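PDB 6NQI: Pre-mRNA splicing factor PRP8 from Cyanidioschyzon merolae, which probably binds the U5 and U6 snRNAs and intron RNA as a splicing factor, this chain being its RNase H-like domain. Local coordinates for residues 59-64 and 92-96; 13-17 and 84-89; 23-28 and 40-45. All coordinates share one frame; numbering follows the deposited sequence.

Contact 1 (59-64 and 92-96)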
ATOM      1  N   LYS A  59      15.283  -0.407   4.273  1.00 47.25           N
ATOM      2  CA  LYS A  59      15.380  -0.581   2.832  1.00 47.13           C
ATOM      3  C   LYS A  59      15.514  -2.055   2.468  1.00 45.76           C
ATOM      4  O   LYS A  59      14.848  -2.537   1.529  1.00 42.92           O
ATOM      5  CB  LYS A  59      16.543   0.245   2.280  1.00 50.32           C
ATOM      6  CG  LYS A  59      17.933  -0.323   2.461  1.00 53.32           C
ATOM      7  CD  LYS A  59      18.944   0.746   2.095  1.00 53.27           C
ATOM      8  CE  LYS A  59      20.304   0.159   1.828  1.00 53.83           C
ATOM      9  NZ  LYS A  59      21.280   1.229   1.454  1.00 55.24           N
ATOM     10  N   TRP A  60      16.313  -2.805   3.238  1.00 48.76           N
ATOM     11  CA  TRP A  60      16.535  -4.202   2.899  1.00 47.18           C
ATOM     12  C   TRP A  60      15.340  -5.069   3.268  1.00 43.32           C
ATOM     13  O   TRP A  60      14.996  -5.992   2.518  1.00 42.19           O
ATOM     14  CB  TRP A  60      17.810  -4.707   3.556  1.00 48.83           C
ATOM     15  CG  TRP A  60      19.022  -4.281   2.796  1.00 51.60           C
ATOM     16  CD1 TRP A  60      19.929  -3.322   3.150  1.00 54.00           C
ATOM     17  CD2 TRP A  60      19.417  -4.746   1.510  1.00 51.42           C
ATOM     18  NE1 TRP A  60      20.892  -3.191   2.177  1.00 54.29           N
ATOM     19  CE2 TRP A  60      20.594  -4.052   1.155  1.00 52.53           C
ATOM     20  CE3 TRP A  60      18.893  -5.691   0.620  1.00 49.60           C
ATOM     21  CZ2 TRP A  60      21.260  -4.281  -0.044  1.00 51.64           C
ATOM     22  CZ3 TRP A  60      19.553  -5.921  -0.557  1.00 48.82           C
ATOM     23  CH2 TRP A  60      20.727  -5.217  -0.887  1.00 51.03           C
ATOM     24  N   LYS A  61      14.691  -4.803   4.412  1.00 61.48           N
ATOM     25  CA  LYS A  61      13.467  -5.540   4.731  1.00 58.35           C
ATOM     26  C   LYS A  61      12.367  -5.264   3.710  1.00 56.47           C
ATOM     27  O   LYS A  61      11.613  -6.172   3.342  1.00 55.12           O
ATOM     28  CB  LYS A  61      12.966  -5.238   6.149  1.00 57.15           C
ATOM     29  CG  LYS A  61      13.705  -6.006   7.256  1.00 57.88           C
ATOM     30  CD  LYS A  61      12.766  -6.408   8.397  1.00 55.81           C
ATOM     31  CE  LYS A  61      12.196  -7.827   8.251  1.00 55.07           C
ATOM     32  NZ  LYS A  61      13.275  -8.857   8.299  1.00 55.94           N
ATOM     33  N   CYS A  62      12.266  -4.032   3.215  1.00 61.23           N
ATOM     34  CA  CYS A  62      11.269  -3.771   2.190  1.00 58.88           C
ATOM     35  C   CYS A  62      11.585  -4.531   0.902  1.00 59.44           C
ATOM     36  O   CYS A  62      10.688  -5.129   0.284  1.00 57.80           O
ATOM     37  CB  CYS A  62      11.172  -2.278   1.915  1.00 59.11           C
ATOM     38  SG  CYS A  62       9.867  -1.951   0.692  1.00 54.62           S
ATOM     39  N   ALA A  63      12.855  -4.511   0.478  1.00 41.83           N
ATOM     40  CA  ALA A  63      13.257  -5.258  -0.715  1.00 42.72           C
ATOM     41  C   ALA A  63      12.955  -6.747  -0.563  1.00 43.16           C
ATOM     42  O   ALA A  63      12.430  -7.394  -1.482  1.00 43.39           O
ATOM     43  CB  ALA A  63      14.744  -5.032  -0.983  1.00 45.90           C
ATOM     44  N   GLU A  64      13.299  -7.315   0.598  1.00 58.11           N
ATOM     45  CA  GLU A  64      13.047  -8.730   0.825  1.00 58.77           C
ATOM     46  C   GLU A  64      11.545  -9.029   0.847  1.00 56.97           C
ATOM     47  O   GLU A  64      11.101 -10.068   0.332  1.00 58.46           O
ATOM     48  CB  GLU A  64      13.746  -9.157   2.117  1.00 58.97           C
ATOM     49  CG  GLU A  64      13.935 -10.650   2.242  1.00 59.81           C
ATOM     50  CD  GLU A  64      12.708 -11.384   2.750  1.00 58.87           C
ATOM     51  OE1 GLU A  64      11.806 -10.730   3.353  1.00 56.97           O
ATOM     52  OE2 GLU A  64      12.665 -12.632   2.568  1.00 60.18           O
ATOM     53  N   PRO A  92      18.640  -1.951  -3.383  1.00 50.98           N
ATOM     54  CA  PRO A  92      18.475  -3.253  -2.704  1.00 51.85           C
ATOM     55  C   PRO A  92      17.508  -4.189  -3.401  1.00 53.57           C
ATOM     56  O   PRO A  92      17.821  -5.372  -3.598  1.00 55.07           O
ATOM     57  CB  PRO A  92      17.989  -2.849  -1.307  1.00 51.06           C
ATOM     58  CG  PRO A  92      18.612  -1.510  -1.075  1.00 49.75           C
ATOM     59  CD  PRO A  92      18.552  -0.832  -2.422  1.00 49.68           C
ATOM     60  N   LEU A  93      16.335  -3.686  -3.787  1.00 48.27           N
ATOM     61  CA  LEU A  93      15.384  -4.509  -4.525  1.00 50.35           C
ATOM     62  C   LEU A  93      16.017  -5.124  -5.772  1.00 51.69           C
ATOM     63  O   LEU A  93      15.980  -6.345  -5.968  1.00 53.83           O
ATOM     64  CB  LEU A  93      14.171  -3.680  -4.904  1.00 50.14           C
ATOM     65  CG  LEU A  93      13.095  -4.490  -5.602  1.00 52.68           C
ATOM     66  CD1 LEU A  93      12.719  -5.688  -4.756  1.00 54.21           C
ATOM     67  CD2 LEU A  93      11.904  -3.601  -5.839  1.00 51.91           C
ATOM     68  N   LYS A  94      16.603  -4.296  -6.632  1.00 68.98           N
ATOM     69  CA  LYS A  94      17.272  -4.852  -7.802  1.00 69.95           C
ATOM     70  C   LYS A  94      18.249  -5.958  -7.401  1.00 70.54           C
ATOM     71  O   LYS A  94      18.249  -7.036  -8.012  1.00 71.76           O
ATOM     72  CB  LYS A  94      17.941  -3.735  -8.602  1.00 68.52           C
ATOM     73  CG  LYS A  94      16.906  -2.855  -9.306  1.00 68.11           C
ATOM     74  CD  LYS A  94      17.531  -1.584  -9.847  1.00 67.69           C
ATOM     75  CE  LYS A  94      16.535  -0.782 -10.655  1.00 66.66           C
ATOM     76  NZ  LYS A  94      16.444  -1.238 -12.089  1.00 70.05           N
ATOM     77  N   THR A  95      19.035  -5.748  -6.328  1.00 59.40           N
ATOM     78  CA  THR A  95      20.011  -6.768  -5.937  1.00 61.02           C
ATOM     79  C   THR A  95      19.327  -8.081  -5.584  1.00 62.41           C
ATOM     80  O   THR A  95      19.792  -9.155  -5.974  1.00 64.22           O
ATOM     81  CB  THR A  95      20.843  -6.324  -4.734  1.00 60.79           C
ATOM     82  OG1 THR A  95      21.529  -5.107  -5.033  1.00 62.21           O
ATOM     83  CG2 THR A  95      21.880  -7.397  -4.408  1.00 64.10           C
ATOM     84  N   LEU A  96      18.207  -8.019  -4.863  1.00 52.48           N
ATOM     85  CA  LEU A  96      17.550  -9.259  -4.478  1.00 55.22           C
ATOM     86  C   LEU A  96      16.816  -9.914  -5.642  1.00 57.24           C
ATOM     87  O   LEU A  96      16.459 -11.093  -5.540  1.00 58.18           O
ATOM     88  CB  LEU A  96      16.581  -9.016  -3.323  1.00 54.97           C
ATOM     89  CG  LEU A  96      17.179  -8.433  -2.036  1.00 51.99           C
ATOM     90  CD1 LEU A  96      16.214  -8.453  -0.867  1.00 51.80           C
ATOM     91  CD2 LEU A  96      18.467  -9.134  -1.681  1.00 52.08           C
TER
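P92 sets its CB over one face of the W60 indole where helix 54-71 packs against the short helix 90-97, in the RNase H-like fold of this Prp8 domain. The axes of the two helical segments come within 8.6 Å and cross at -44°. The contact is apolar. P92 CB lies 3.4 Å from the centroid of the six-membered ring of W60 and 6° off the normal. This is a CH-pi contact. The proline side chain stands roughly at a right angle to that of W60, and P92 CA reaches the same face near CH2. W60 CG lies anti to its own carbonyl carbon (chi1 -80°), which carries the ring along the helix surface to P92. L96 approaches the indole differently. Its CG and CD2 come in at the rim near CZ3, with CD2 3.6 Å from CZ3. T95 CB also sits at this edge, by CH2, while T95 OG1 turns back to bond D91 O in its own helix. The aliphatic part of K59 crosses the P92 side chain at about a right angle, and its CG, CD and CE all lie near P92 CG. At A63 the backbones come close: its CA is 4.4 Å from that of L93. The small methyl of A63 faces the start of the L93 backbone, with CB 3.5 Å from L93 N. L93 also packs on V66, I82 and L84, so it extends the contact toward the sheet. L96 touches L67 of the longer helix as well. Its CD2 goes to the indole rim, while CD1 lies mainly against A63 and E64, 3.7 Å from A63 CB and 3.5 Å from E64 N.

Contact 2 (13-17 and 84-89); sequences IVDDR and LAQTAS. With BME (beta-mercaptoethanol), chain C.
A85 lays its methyl over one face of the R17 guanidinium, with CB 3.9 Å from NE. The same methyl also meets the D15 carboxylate at CG. Within 13-17, D15 and R17 form a salt bridge. R17 turns the edge that carries NE and NH2 toward the carboxylate, with NE 2.8 Å from D15 OD1 and NH2 2.8 Å from D15 OD2. NE meets OD1 on its syn side, 31° out of the carboxylate plane, whereas NH2 meets OD2 from above that plane. The backbone N of R17 also donates to D15 OD1, from the opposite face of that plane to NE, and this closes an Asx turn. An alanine in place of D15 would probably leave R17 without its charge partner, undo the turn and set the guanidinium free to swing away from A85. A weak bond from Q117 N to D15 OD2 adds support. The backbones join as parallel strands at V14 and L84. A85 N donates to V14 O over 2.8 Å, nearly along the C=O axis. The side chains of V14 and L84 lie side by side, V14 CB 3.8 Å from L84 CD2. Next to them sits beta-mercaptoethanol, probably from the crystallisation liquor and linked through S2 to SG of C62. Its O1 donates to D16 OD1 over 2.8 Å, and D16 N and Q86 N bond O1 weakly. Its S2 lies 3.6 Å from L84 CD2. D16 CG stands between its backbone N and carbonyl carbon (chi1 70°), which places OD1 at the hydroxyl. The bound molecule is consistent with a small site, polar at D16 and the backbone N of Q86, apolar by V14 and L84, next to C62, whose SG was evidently accessible to the thiol.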
ATOM      1  N   ILE A  13       2.480  -0.422  -6.190  1.00 39.76           N
ATOM      2  CA  ILE A  13       2.988   0.752  -5.495  1.00 40.02           C
ATOM      3  C   ILE A  13       3.435   0.318  -4.088  1.00 38.78           C
ATOM      4  O   ILE A  13       2.625  -0.167  -3.282  1.00 40.03           O
ATOM      5  CB  ILE A  13       1.923   1.855  -5.415  1.00 45.23           C
ATOM      6  CG1 ILE A  13       1.146   2.038  -6.731  1.00 49.47           C
ATOM      7  CG2 ILE A  13       2.604   3.163  -5.099  1.00 45.59           C
ATOM      8  CD1 ILE A  13       1.922   2.618  -7.924  1.00 48.40           C
ATOM      9  N   VAL A  14       4.725   0.461  -3.794  1.00 45.07           N
ATOM     10  CA  VAL A  14       5.272   0.013  -2.526  1.00 45.41           C
ATOM     11  C   VAL A  14       5.690   1.223  -1.704  1.00 47.57           C
ATOM     12  O   VAL A  14       6.438   2.086  -2.189  1.00 46.10           O
ATOM     13  CB  VAL A  14       6.445  -0.951  -2.733  1.00 40.98           C
ATOM     14  CG1 VAL A  14       6.748  -1.676  -1.382  1.00 40.17           C
ATOM     15  CG2 VAL A  14       6.151  -1.904  -3.912  1.00 38.52           C
ATOM     16  N   ASP A  15       5.167   1.306  -0.480  1.00 52.05           N
ATOM     17  CA  ASP A  15       5.409   2.431   0.423  1.00 52.24           C
ATOM     18  C   ASP A  15       5.813   1.859   1.776  1.00 49.85           C
ATOM     19  O   ASP A  15       5.011   1.189   2.440  1.00 51.52           O
ATOM     20  CB  ASP A  15       4.158   3.317   0.526  1.00 56.89           C
ATOM     21  CG  ASP A  15       4.418   4.659   1.205  1.00 57.04           C
ATOM     22  OD1 ASP A  15       5.427   4.814   1.919  1.00 54.58           O
ATOM     23  OD2 ASP A  15       3.606   5.594   1.010  1.00 60.30           O
ATOM     24  N   ASP A  16       7.055   2.106   2.183  1.00 58.87           N
ATOM     25  CA  ASP A  16       7.535   1.606   3.462  1.00 60.81           C
ATOM     26  C   ASP A  16       7.829   2.726   4.448  1.00 62.82           C
ATOM     27  O   ASP A  16       8.376   2.468   5.515  1.00 64.80           O
ATOM     28  CB  ASP A  16       8.763   0.705   3.253  1.00 60.57           C
ATOM     29  CG  ASP A  16      10.000   1.474   2.824  1.00 60.42           C
ATOM     30  OD1 ASP A  16       9.874   2.642   2.384  1.00 59.28           O
ATOM     31  OD2 ASP A  16      11.104   0.882   2.898  1.00 62.21           O
ATOM     32  N   ARG A  17       7.412   3.949   4.142  1.00 50.84           N
ATOM     33  CA  ARG A  17       7.701   5.113   4.967  1.00 52.05           C
ATOM     34  C   ARG A  17       7.146   5.017   6.395  1.00 54.62           C
ATOM     35  O   ARG A  17       7.458   5.883   7.226  1.00 55.52           O
ATOM     36  CB  ARG A  17       7.166   6.355   4.269  1.00 51.69           C
ATOM     37  CG  ARG A  17       7.969   6.713   3.066  1.00 49.65           C
ATOM     38  CD  ARG A  17       7.384   7.888   2.338  1.00 49.98           C
ATOM     39  NE  ARG A  17       6.198   7.532   1.565  1.00 50.65           N
ATOM     40  CZ  ARG A  17       5.609   8.376   0.720  1.00 51.78           C
ATOM     41  NH1 ARG A  17       6.124   9.595   0.567  1.00 51.91           N
ATOM     42  NH2 ARG A  17       4.534   8.006   0.021  1.00 53.38           N
ATOM     43  N   LEU A  84       8.403   2.237  -6.270  1.00 59.55           N
ATOM     44  CA  LEU A  84       8.821   2.404  -4.885  1.00 57.85           C
ATOM     45  C   LEU A  84       8.649   3.848  -4.454  1.00 57.59           C
ATOM     46  O   LEU A  84       8.983   4.778  -5.197  1.00 59.50           O
ATOM     47  CB  LEU A  84      10.281   1.999  -4.685  1.00 59.46           C
ATOM     48  CG  LEU A  84      10.659   0.597  -5.134  1.00 60.34           C
ATOM     49  CD1 LEU A  84      12.154   0.367  -5.005  1.00 62.14           C
ATOM     50  CD2 LEU A  84       9.874  -0.409  -4.309  1.00 58.84           C
ATOM     51  N   ALA A  85       8.104   4.026  -3.254  1.00 52.00           N
ATOM     52  CA  ALA A  85       7.939   5.374  -2.734  1.00 52.51           C
ATOM     53  C   ALA A  85       9.278   5.977  -2.339  1.00 55.66           C
ATOM     54  O   ALA A  85       9.470   7.188  -2.469  1.00 57.10           O
ATOM     55  CB  ALA A  85       6.968   5.373  -1.556  1.00 49.74           C
ATOM     56  N   GLN A  86      10.211   5.160  -1.841  1.00 69.70           N
ATOM     57  CA  GLN A  86      11.526   5.642  -1.421  1.00 72.35           C
ATOM     58  C   GLN A  86      12.624   5.051  -2.300  1.00 73.60           C
ATOM     59  O   GLN A  86      12.731   3.827  -2.446  1.00 73.31           O
ATOM     60  CB  GLN A  86      11.783   5.329   0.056  1.00 73.25           C
ATOM     61  CG  GLN A  86      11.159   6.365   0.985  1.00 71.74           C
ATOM     62  CD  GLN A  86      11.427   6.101   2.466  1.00 71.64           C
ATOM     63  OE1 GLN A  86      11.529   4.951   2.896  1.00 71.15           O
ATOM     64  NE2 GLN A  86      11.536   7.177   3.251  1.00 71.67           N
ATOM     65  N   THR A  87      13.470   5.926  -2.844  1.00 55.89           N
ATOM     66  CA  THR A  87      14.447   5.479  -3.824  1.00 58.22           C
ATOM     67  C   THR A  87      15.558   4.669  -3.177  1.00 59.17           C
ATOM     68  O   THR A  87      16.266   3.931  -3.877  1.00 60.90           O
ATOM     69  CB  THR A  87      15.008   6.691  -4.581  1.00 59.87           C
ATOM     70  OG1 THR A  87      15.783   6.253  -5.707  1.00 61.80           O
ATOM     71  CG2 THR A  87      15.885   7.563  -3.676  1.00 62.96           C
ATOM     72  N   ALA A  88      15.690   4.751  -1.846  1.00 76.09           N
ATOM     73  CA  ALA A  88      16.768   4.064  -1.145  1.00 77.29           C
ATOM     74  C   ALA A  88      16.671   2.558  -1.294  1.00 78.50           C
ATOM     75  O   ALA A  88      17.698   1.872  -1.226  1.00 79.62           O
ATOM     76  CB  ALA A  88      16.758   4.433   0.333  1.00 77.13           C
ATOM     77  N   SER A  89      15.473   2.036  -1.541  1.00 59.75           N
ATOM     78  CA  SER A  89      15.273   0.610  -1.730  1.00 61.49           C
ATOM     79  C   SER A  89      15.239   0.221  -3.194  1.00 62.74           C
ATOM     80  O   SER A  89      14.904  -0.926  -3.504  1.00 64.11           O
ATOM     81  CB  SER A  89      13.971   0.174  -1.069  1.00 60.83           C
ATOM     82  OG  SER A  89      13.903   0.666   0.247  1.00 59.45           O
TER
HETATM   83  C1  BME C2101       9.034   1.044  -0.482  0.81 52.71           C
HETATM   84  C2  BME C2101      10.430   0.646  -0.921  0.81 52.71           C
HETATM   85  O1  BME C2101       9.115   2.428  -0.253  0.81 52.71           O
HETATM   86  S2  BME C2101      10.733  -1.138  -0.932  0.81 52.71           S

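Contact 3 (23-28 and 40-45); sequences HANGVI and VKIVHR
G26 and V43 form a hydrogen-bonded pair, V27 and I42 a non-hydrogen-bonded pair and I28 and K41 a second hydrogen-bonded pair, in an antiparallel hairpin whose strand segments run at 149°. I28 N donates to K41 O over 2.8 Å and K41 N to I28 O over 2.9 Å. V43 N bonds G26 O, and G26 N returns a weak bond to V43 O. Past the pairing, N25 takes over with its side chain. Its OD1 accepts from R45 N at 2.9 Å and, weakly, from R45 NE at 3.1 Å. The same oxygen sits 3.5 Å above the centre of the H44 ring, whose plane is 39° from that of the amide. N25 CG lies anti to its carbonyl carbon (chi1 -57°), which points the amide across to H44 and R45. Its ND2 bonds T129 O. On the face of I28, K41 and V43, I28 CG1 meets V43 CG2 obliquely at 3.9 Å. On the face of V27 and I42, V27 CG1 lies 3.6 Å from V40 CG1. The K41 amine bonds S135 O. The hairpin lies mid-sheet, between strands 11-21 and 137-141. I28 and K41 pack on H65 of helix 54-71, while V27 and I42 pack on T129 of helix 123-130.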
ATOM      1  N   HIS A  23       8.094   3.485  18.980  1.00 85.20           N
ATOM      2  CA  HIS A  23       7.431   2.671  20.006  1.00 84.76           C
ATOM      3  C   HIS A  23       6.103   2.076  19.534  1.00 84.49           C
ATOM      4  O   HIS A  23       5.125   2.015  20.280  1.00 84.29           O
ATOM      5  CB  HIS A  23       7.211   3.458  21.292  1.00 85.97           C
ATOM      6  CG  HIS A  23       8.459   3.989  21.937  1.00 88.42           C
ATOM      7  ND1 HIS A  23       8.850   5.310  21.842  1.00 90.46           N
ATOM      8  CD2 HIS A  23       9.355   3.392  22.760  1.00 90.15           C
ATOM      9  CE1 HIS A  23       9.956   5.490  22.544  1.00 93.36           C
ATOM     10  NE2 HIS A  23      10.281   4.343  23.113  1.00 93.17           N
ATOM     11  N   ALA A  24       6.054   1.645  18.279  1.00 62.04           N
ATOM     12  CA  ALA A  24       4.864   0.966  17.783  1.00 61.81           C
ATOM     13  C   ALA A  24       5.248   0.127  16.579  1.00 62.21           C
ATOM     14  O   ALA A  24       6.253   0.396  15.915  1.00 62.72           O
ATOM     15  CB  ALA A  24       3.748   1.948  17.413  1.00 61.80           C
ATOM     16  N   ASN A  25       4.472  -0.925  16.337  1.00 55.66           N
ATOM     17  CA  ASN A  25       4.641  -1.698  15.112  1.00 56.21           C
ATOM     18  C   ASN A  25       4.408  -0.802  13.902  1.00 56.10           C
ATOM     19  O   ASN A  25       3.456  -0.018  13.875  1.00 55.32           O
ATOM     20  CB  ASN A  25       3.657  -2.866  15.067  1.00 56.02           C
ATOM     21  CG  ASN A  25       3.781  -3.800  16.256  1.00 56.25           C
ATOM     22  OD1 ASN A  25       4.852  -3.951  16.848  1.00 56.84           O
ATOM     23  ND2 ASN A  25       2.683  -4.461  16.591  1.00 55.82           N
ATOM     24  N   GLY A  26       5.302  -0.901  12.917  1.00 49.84           N
ATOM     25  CA  GLY A  26       5.145  -0.226  11.643  1.00 49.53           C
ATOM     26  C   GLY A  26       4.373  -1.059  10.631  1.00 49.44           C
ATOM     27  O   GLY A  26       3.850  -2.133  10.934  1.00 49.30           O
ATOM     28  N   VAL A  27       4.317  -0.549   9.394  1.00 57.90           N
ATOM     29  CA  VAL A  27       3.595  -1.196   8.291  1.00 56.50           C
ATOM     30  C   VAL A  27       4.326  -0.900   6.985  1.00 54.86           C
ATOM     31  O   VAL A  27       4.874   0.191   6.800  1.00 53.89           O
ATOM     32  CB  VAL A  27       2.116  -0.734   8.211  1.00 55.65           C
ATOM     33  CG1 VAL A  27       1.480  -1.166   6.915  1.00 53.43           C
ATOM     34  CG2 VAL A  27       1.298  -1.321   9.337  1.00 55.58           C
ATOM     35  N   ILE A  28       4.342  -1.877   6.082  1.00 50.58           N
ATOM     36  CA  ILE A  28       4.724  -1.679   4.685  1.00 46.10           C
ATOM     37  C   ILE A  28       3.501  -1.946   3.805  1.00 44.30           C
ATOM     38  O   ILE A  28       2.844  -2.988   3.940  1.00 43.83           O
ATOM     39  CB  ILE A  28       5.895  -2.591   4.277  1.00 43.88           C
ATOM     40  CG1 ILE A  28       7.145  -2.231   5.071  1.00 46.89           C
ATOM     41  CG2 ILE A  28       6.122  -2.519   2.710  1.00 39.87           C
ATOM     42  CD1 ILE A  28       8.316  -3.125   4.793  1.00 46.93           C
ATOM     43  N   VAL A  40      -0.974  -5.373   3.309  1.00 45.32           N
ATOM     44  CA  VAL A  40      -0.514  -4.747   4.541  1.00 46.96           C
ATOM     45  C   VAL A  40       0.442  -5.718   5.212  1.00 46.80           C
ATOM     46  O   VAL A  40       0.056  -6.839   5.580  1.00 46.65           O
ATOM     47  CB  VAL A  40      -1.684  -4.396   5.470  1.00 48.31           C
ATOM     48  CG1 VAL A  40      -1.187  -3.588   6.633  1.00 50.18           C
ATOM     49  CG2 VAL A  40      -2.730  -3.618   4.725  1.00 48.25           C
ATOM     50  N   LYS A  41       1.698  -5.316   5.335  1.00 50.39           N
ATOM     51  CA  LYS A  41       2.693  -6.112   6.033  1.00 51.05           C
ATOM     52  C   LYS A  41       3.038  -5.384   7.332  1.00 54.78           C
ATOM     53  O   LYS A  41       3.716  -4.355   7.306  1.00 56.64           O
ATOM     54  CB  LYS A  41       3.922  -6.326   5.148  1.00 49.14           C
ATOM     55  CG  LYS A  41       5.081  -6.949   5.868  1.00 50.71           C
ATOM     56  CD  LYS A  41       4.854  -8.440   6.165  1.00 50.43           C
ATOM     57  CE  LYS A  41       6.149  -9.096   6.662  1.00 52.36           C
ATOM     58  NZ  LYS A  41       5.958 -10.536   6.984  1.00 52.42           N
ATOM     59  N   ILE A  42       2.566  -5.904   8.458  1.00 56.63           N
ATOM     60  CA  ILE A  42       2.858  -5.289   9.754  1.00 59.70           C
ATOM     61  C   ILE A  42       4.287  -5.639  10.154  1.00 61.48           C
ATOM     62  O   ILE A  42       4.651  -6.815  10.192  1.00 60.83           O
ATOM     63  CB  ILE A  42       1.846  -5.744  10.822  1.00 60.06           C
ATOM     64  CG1 ILE A  42       0.409  -5.517  10.312  1.00 58.58           C
ATOM     65  CG2 ILE A  42       2.079  -5.005  12.105  1.00 62.09           C
ATOM     66  CD1 ILE A  42      -0.683  -6.096  11.179  1.00 58.84           C
ATOM     67  N   VAL A  43       5.114  -4.617  10.383  1.00 51.78           N
ATOM     68  CA  VAL A  43       6.510  -4.761  10.811  1.00 53.74           C
ATOM     69  C   VAL A  43       6.559  -4.654  12.339  1.00 54.45           C
ATOM     70  O   VAL A  43       6.341  -3.577  12.909  1.00 54.25           O
ATOM     71  CB  VAL A  43       7.412  -3.706  10.157  1.00 55.17           C
ATOM     72  CG1 VAL A  43       8.839  -3.800  10.697  1.00 57.01           C
ATOM     73  CG2 VAL A  43       7.392  -3.860   8.640  1.00 54.05           C
ATOM     74  N   HIS A  44       6.852  -5.763  13.017  1.00 60.81           N
ATOM     75  CA  HIS A  44       6.800  -5.760  14.471  1.00 60.69           C
ATOM     76  C   HIS A  44       7.932  -4.945  15.084  1.00 61.19           C
ATOM     77  O   HIS A  44       9.010  -4.803  14.503  1.00 62.12           O
ATOM     78  CB  HIS A  44       6.845  -7.180  15.004  1.00 60.48           C
ATOM     79  CG  HIS A  44       6.169  -7.328  16.324  1.00 60.01           C
ATOM     80  ND1 HIS A  44       6.842  -7.228  17.523  1.00 60.20           N
ATOM     81  CD2 HIS A  44       4.866  -7.529  16.633  1.00 59.32           C
ATOM     82  CE1 HIS A  44       5.982  -7.383  18.513  1.00 59.59           C
ATOM     83  NE2 HIS A  44       4.779  -7.569  17.999  1.00 59.18           N
ATOM     84  N   ARG A  45       7.687  -4.436  16.299  1.00 73.36           N
ATOM     85  CA  ARG A  45       8.691  -3.618  16.963  1.00 73.10           C
ATOM     86  C   ARG A  45       9.980  -4.366  17.247  1.00 74.31           C
ATOM     87  O   ARG A  45      11.038  -3.730  17.295  1.00 75.32           O
ATOM     88  CB  ARG A  45       8.186  -3.111  18.311  1.00 71.91           C
ATOM     89  CG  ARG A  45       7.259  -1.948  18.323  1.00 70.55           C
ATOM     90  CD  ARG A  45       6.555  -1.941  19.657  1.00 69.64           C
ATOM     91  NE  ARG A  45       5.789  -3.176  19.737  1.00 69.84           N
ATOM     92  CZ  ARG A  45       5.006  -3.531  20.747  1.00 71.70           C
ATOM     93  NH1 ARG A  45       4.876  -2.748  21.820  1.00 74.50           N
ATOM     94  NH2 ARG A  45       4.358  -4.688  20.685  1.00 72.24           N
TER

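How the contacts relate
From the N terminus, residues 13-17 of strand 11-21 open contact 2. The hairpin of contact 3 follows at once, and 23-28 and 40-45 close it with 11 residues between them. Contact 3 is therefore nested inside contact 2. Helix 54-71 comes next, and 59-64 opens contact 1 while contact 2 is still open. Segment 84-89 closes contact 2, and 92-96 then closes contact 1, so these two cross. Contact 1 begins after contact 3 has ended. Contacts 2 and 3 share the sheet through neighbouring strands, where D16 touches I28. C62 of helix 54-71 touches D16, V14 and I28, tying the helix pair to the sheet.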